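Local coordinates for aminopeptidase C (Lactobacillus rhamnosus, PDB 4K7C), which is a cysteine aminopeptidase of the papain-like C1 family that probably removes amino acids from the N-termini of peptides, at residues S95-F100 with P161-S166. Sequence-based numbering, arbitrary orientation.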
ATOM      1  N   SER A  95      26.302  19.187   4.127  1.00 18.12           N
ATOM      2  CA  SER A  95      25.500  18.805   5.270  1.00 16.51           C
ATOM      3  C   SER A  95      24.571  19.932   5.734  1.00 15.15           C
ATOM      4  O   SER A  95      24.996  20.893   6.342  1.00 16.10           O
ATOM      5  CB  SER A  95      26.385  18.401   6.428  1.00 18.39           C
ATOM      6  OG  SER A  95      25.708  18.054   7.556  1.00 15.04           O
ATOM      7  N   GLN A  96      23.275  19.728   5.518  1.00 15.41           N
ATOM      8  CA  GLN A  96      22.294  20.650   6.146  1.00 16.47           C
ATOM      9  C   GLN A  96      22.101  20.454   7.637  1.00 15.91           C
ATOM     10  O   GLN A  96      21.621  21.343   8.273  1.00 17.19           O
ATOM     11  CB  GLN A  96      20.953  20.539   5.401  1.00 16.35           C
ATOM     12  CG  GLN A  96      21.111  20.581   3.906  1.00 17.15           C
ATOM     13  CD  GLN A  96      21.226  19.259   3.254  1.00 18.08           C
ATOM     14  OE1 GLN A  96      21.432  18.215   3.897  1.00 17.88           O
ATOM     15  NE2 GLN A  96      21.209  19.283   1.889  1.00 19.14           N
ATOM     16  N   ASN A  97      22.465  19.291   8.190  1.00 15.23           N
ATOM     17  CA  ASN A  97      22.397  19.039   9.586  1.00 14.36           C
ATOM     18  C   ASN A  97      23.498  19.898  10.305  1.00 16.80           C
ATOM     19  O   ASN A  97      23.226  20.408  11.370  1.00 14.63           O
ATOM     20  CB  ASN A  97      22.556  17.609   9.896  1.00 15.02           C
ATOM     21  CG  ASN A  97      22.203  17.283  11.326  1.00 15.72           C
ATOM     22  OD1 ASN A  97      21.485  18.050  12.011  1.00 14.60           O
ATOM     23  ND2 ASN A  97      22.615  16.139  11.773  1.00 16.26           N
ATOM     24  N   TYR A  98      24.659  20.035   9.685  1.00 17.17           N
ATOM     25  CA  TYR A  98      25.780  20.826  10.224  1.00 17.74           C
ATOM     26  C   TYR A  98      25.324  22.248  10.528  1.00 17.86           C
ATOM     27  O   TYR A  98      25.495  22.707  11.656  1.00 18.03           O
ATOM     28  CB  TYR A  98      27.031  20.755   9.306  1.00 15.75           C
ATOM     29  CG  TYR A  98      28.273  21.367   9.932  1.00 14.66           C
ATOM     30  CD1 TYR A  98      29.055  20.691  10.876  1.00 17.30           C
ATOM     31  CD2 TYR A  98      28.623  22.655   9.607  1.00 15.41           C
ATOM     32  CE1 TYR A  98      30.191  21.292  11.434  1.00 15.51           C
ATOM     33  CE2 TYR A  98      29.723  23.279  10.219  1.00 14.80           C
ATOM     34  CZ  TYR A  98      30.511  22.565  11.067  1.00 16.47           C
ATOM     35  OH  TYR A  98      31.669  23.188  11.634  1.00 17.04           O
ATOM     36  N   THR A  99      24.685  22.906   9.544  1.00 17.81           N
ATOM     37  CA  THR A  99      24.205  24.266   9.740  1.00 18.32           C
ATOM     38  C   THR A  99      23.070  24.280  10.709  1.00 16.00           C
ATOM     39  O   THR A  99      22.934  25.214  11.496  1.00 15.98           O
ATOM     40  CB  THR A  99      23.768  24.936   8.411  1.00 20.78           C
ATOM     41  OG1 THR A  99      23.038  23.967   7.607  1.00 20.38           O
ATOM     42  CG2 THR A  99      24.948  25.398   7.635  1.00 21.90           C
ATOM     43  N   PHE A 100      22.306  23.169  10.789  1.00 16.20           N
ATOM     44  CA  PHE A 100      21.127  23.118  11.659  1.00 17.49           C
ATOM     45  C   PHE A 100      21.586  23.075  13.114  1.00 16.32           C
ATOM     46  O   PHE A 100      21.028  23.742  14.046  1.00 15.72           O
ATOM     47  CB  PHE A 100      20.307  21.871  11.352  1.00 17.42           C
ATOM     48  CG  PHE A 100      18.875  21.876  11.892  1.00 18.47           C
ATOM     49  CD1 PHE A 100      18.031  22.970  11.775  1.00 18.15           C
ATOM     50  CD2 PHE A 100      18.332  20.700  12.424  1.00 19.05           C
ATOM     51  CE1 PHE A 100      16.735  22.913  12.180  1.00 18.41           C
ATOM     52  CE2 PHE A 100      17.002  20.618  12.842  1.00 19.47           C
ATOM     53  CZ  PHE A 100      16.195  21.730  12.708  1.00 19.60           C
ATOM     54  N   PRO A 161      25.769  13.356   8.540  1.00 18.33           N
ATOM     55  CA  PRO A 161      24.500  12.910   7.984  1.00 18.68           C
ATOM     56  C   PRO A 161      23.283  13.359   8.790  1.00 16.37           C
ATOM     57  O   PRO A 161      23.368  13.771  10.007  1.00 16.01           O
ATOM     58  CB  PRO A 161      24.599  11.371   8.029  1.00 21.63           C
ATOM     59  CG  PRO A 161      25.982  11.011   8.341  1.00 22.87           C
ATOM     60  CD  PRO A 161      26.583  12.231   9.012  1.00 20.80           C
ATOM     61  N   GLU A 162      22.137  13.250   8.155  1.00 17.05           N
ATOM     62  CA  GLU A 162      20.882  13.428   8.847  1.00 15.87           C
ATOM     63  C   GLU A 162      20.671  12.424  10.007  1.00 15.79           C
ATOM     64  O   GLU A 162      21.125  11.266  10.004  1.00 15.35           O
ATOM     65  CB  GLU A 162      19.661  13.344   7.846  1.00 16.05           C
ATOM     66  CG  GLU A 162      19.753  14.400   6.760  1.00 17.02           C
ATOM     67  CD  GLU A 162      19.351  15.750   7.310  1.00 17.30           C
ATOM     68  OE1 GLU A 162      18.232  15.812   7.882  1.00 15.09           O
ATOM     69  OE2 GLU A 162      20.154  16.717   7.156  1.00 16.29           O
ATOM     70  N   THR A 163      19.893  12.881  10.957  1.00 14.91           N
ATOM     71  CA  THR A 163      19.360  12.078  12.040  1.00 14.84           C
ATOM     72  C   THR A 163      17.804  12.133  12.006  1.00 15.20           C
ATOM     73  O   THR A 163      17.212  12.730  11.122  1.00 15.47           O
ATOM     74  CB  THR A 163      19.823  12.590  13.380  1.00 13.21           C
ATOM     75  OG1 THR A 163      19.212  13.853  13.604  1.00 13.84           O
ATOM     76  CG2 THR A 163      21.426  12.693  13.479  1.00 14.42           C
ATOM     77  N   TYR A 164      17.190  11.418  12.917  1.00 17.08           N
ATOM     78  CA  TYR A 164      15.723  11.467  13.106  1.00 15.88           C
ATOM     79  C   TYR A 164      15.264  12.881  13.210  1.00 17.05           C
ATOM     80  O   TYR A 164      14.378  13.255  12.505  1.00 15.85           O
ATOM     81  CB  TYR A 164      15.253  10.589  14.286  1.00 16.17           C
ATOM     82  CG  TYR A 164      13.770  10.558  14.456  1.00 15.56           C
ATOM     83  CD1 TYR A 164      13.011   9.463  14.076  1.00 20.51           C
ATOM     84  CD2 TYR A 164      13.114  11.640  15.034  1.00 18.02           C
ATOM     85  CE1 TYR A 164      11.606   9.514  14.182  1.00 19.90           C
ATOM     86  CE2 TYR A 164      11.758  11.636  15.213  1.00 17.87           C
ATOM     87  CZ  TYR A 164      11.031  10.550  14.811  1.00 20.58           C
ATOM     88  OH  TYR A 164       9.671  10.549  14.995  1.00 23.79           O
ATOM     89  N   SER A 165      15.852  13.678  14.109  1.00 14.32           N
ATOM     90  CA  SER A 165      15.329  14.978  14.452  1.00 14.78           C
ATOM     91  C   SER A 165      15.646  15.995  13.354  1.00 15.29           C
ATOM     92  O   SER A 165      14.935  16.931  13.188  1.00 15.79           O
ATOM     93  CB  SER A 165      15.882  15.458  15.766  1.00 15.95           C
ATOM     94  OG  SER A 165      15.447  14.694  16.820  1.00 16.61           O
ATOM     95  N   SER A 166      16.756  15.814  12.658  1.00 14.65           N
ATOM     96  CA  SER A 166      17.115  16.822  11.653  1.00 15.08           C
ATOM     97  C   SER A 166      16.129  16.793  10.509  1.00 17.35           C
ATOM     98  O   SER A 166      15.860  17.826   9.916  1.00 17.40           O
ATOM     99  CB  SER A 166      18.545  16.650  11.088  1.00 15.30           C
ATOM    100  OG  SER A 166      18.808  15.411  10.450  1.00 16.34           O
TER
HETATM  101  O   HOH W   1      22.850  16.617   6.656  1.00 17.95           O
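Asn97 and Glu162 have the nearest CA atoms across the contact, 5.9 Å apart. Ser95 caps helix 96-117, and residues 96-100 form its first turn. Residues 161-166 belong to the loop before helix 170-192. Asn97 has CG anti to its own N (chi1 -168°), which carries the amide across to this loop. There Asn97 ND2 donates to Pro161 O at 3.0 Å, tilted 30° from the carbonyl plane, and also to Leu219 O on helix 197-219. Asn97 OD1 lies 3.4 Å from Ser166 CB, buried and with no polar partner. With an alanine here, Pro161 O and Leu219 O would probably lose the donor they share, and a gap would open beside Ser166. A water joins the helix start to Glu162, accepting from Asn97 N at 3.1 Å and lying 2.7 Å from Glu162 OE2, to which it probably donates. Ser166 OG donates to Glu162 OE1 at 2.7 Å, meeting it from above the carboxylate plane. Glu162 OE1 also accepts from Ser167 OG and forms a salt bridge with Arg69. Phe100 CE2 is 4.0 Å from Ser166 CA, with Ser165 O at the ring edge. Two local motifs frame the contact. Ser95 OG caps the helix by accepting from Tyr98 N at 3.1 Å, and Thr163 OG1 accepts from Ser166 N in an ST motif. An N-capped helix start is thus fastened to an ST-motif loop within the papain-like peptidase chain.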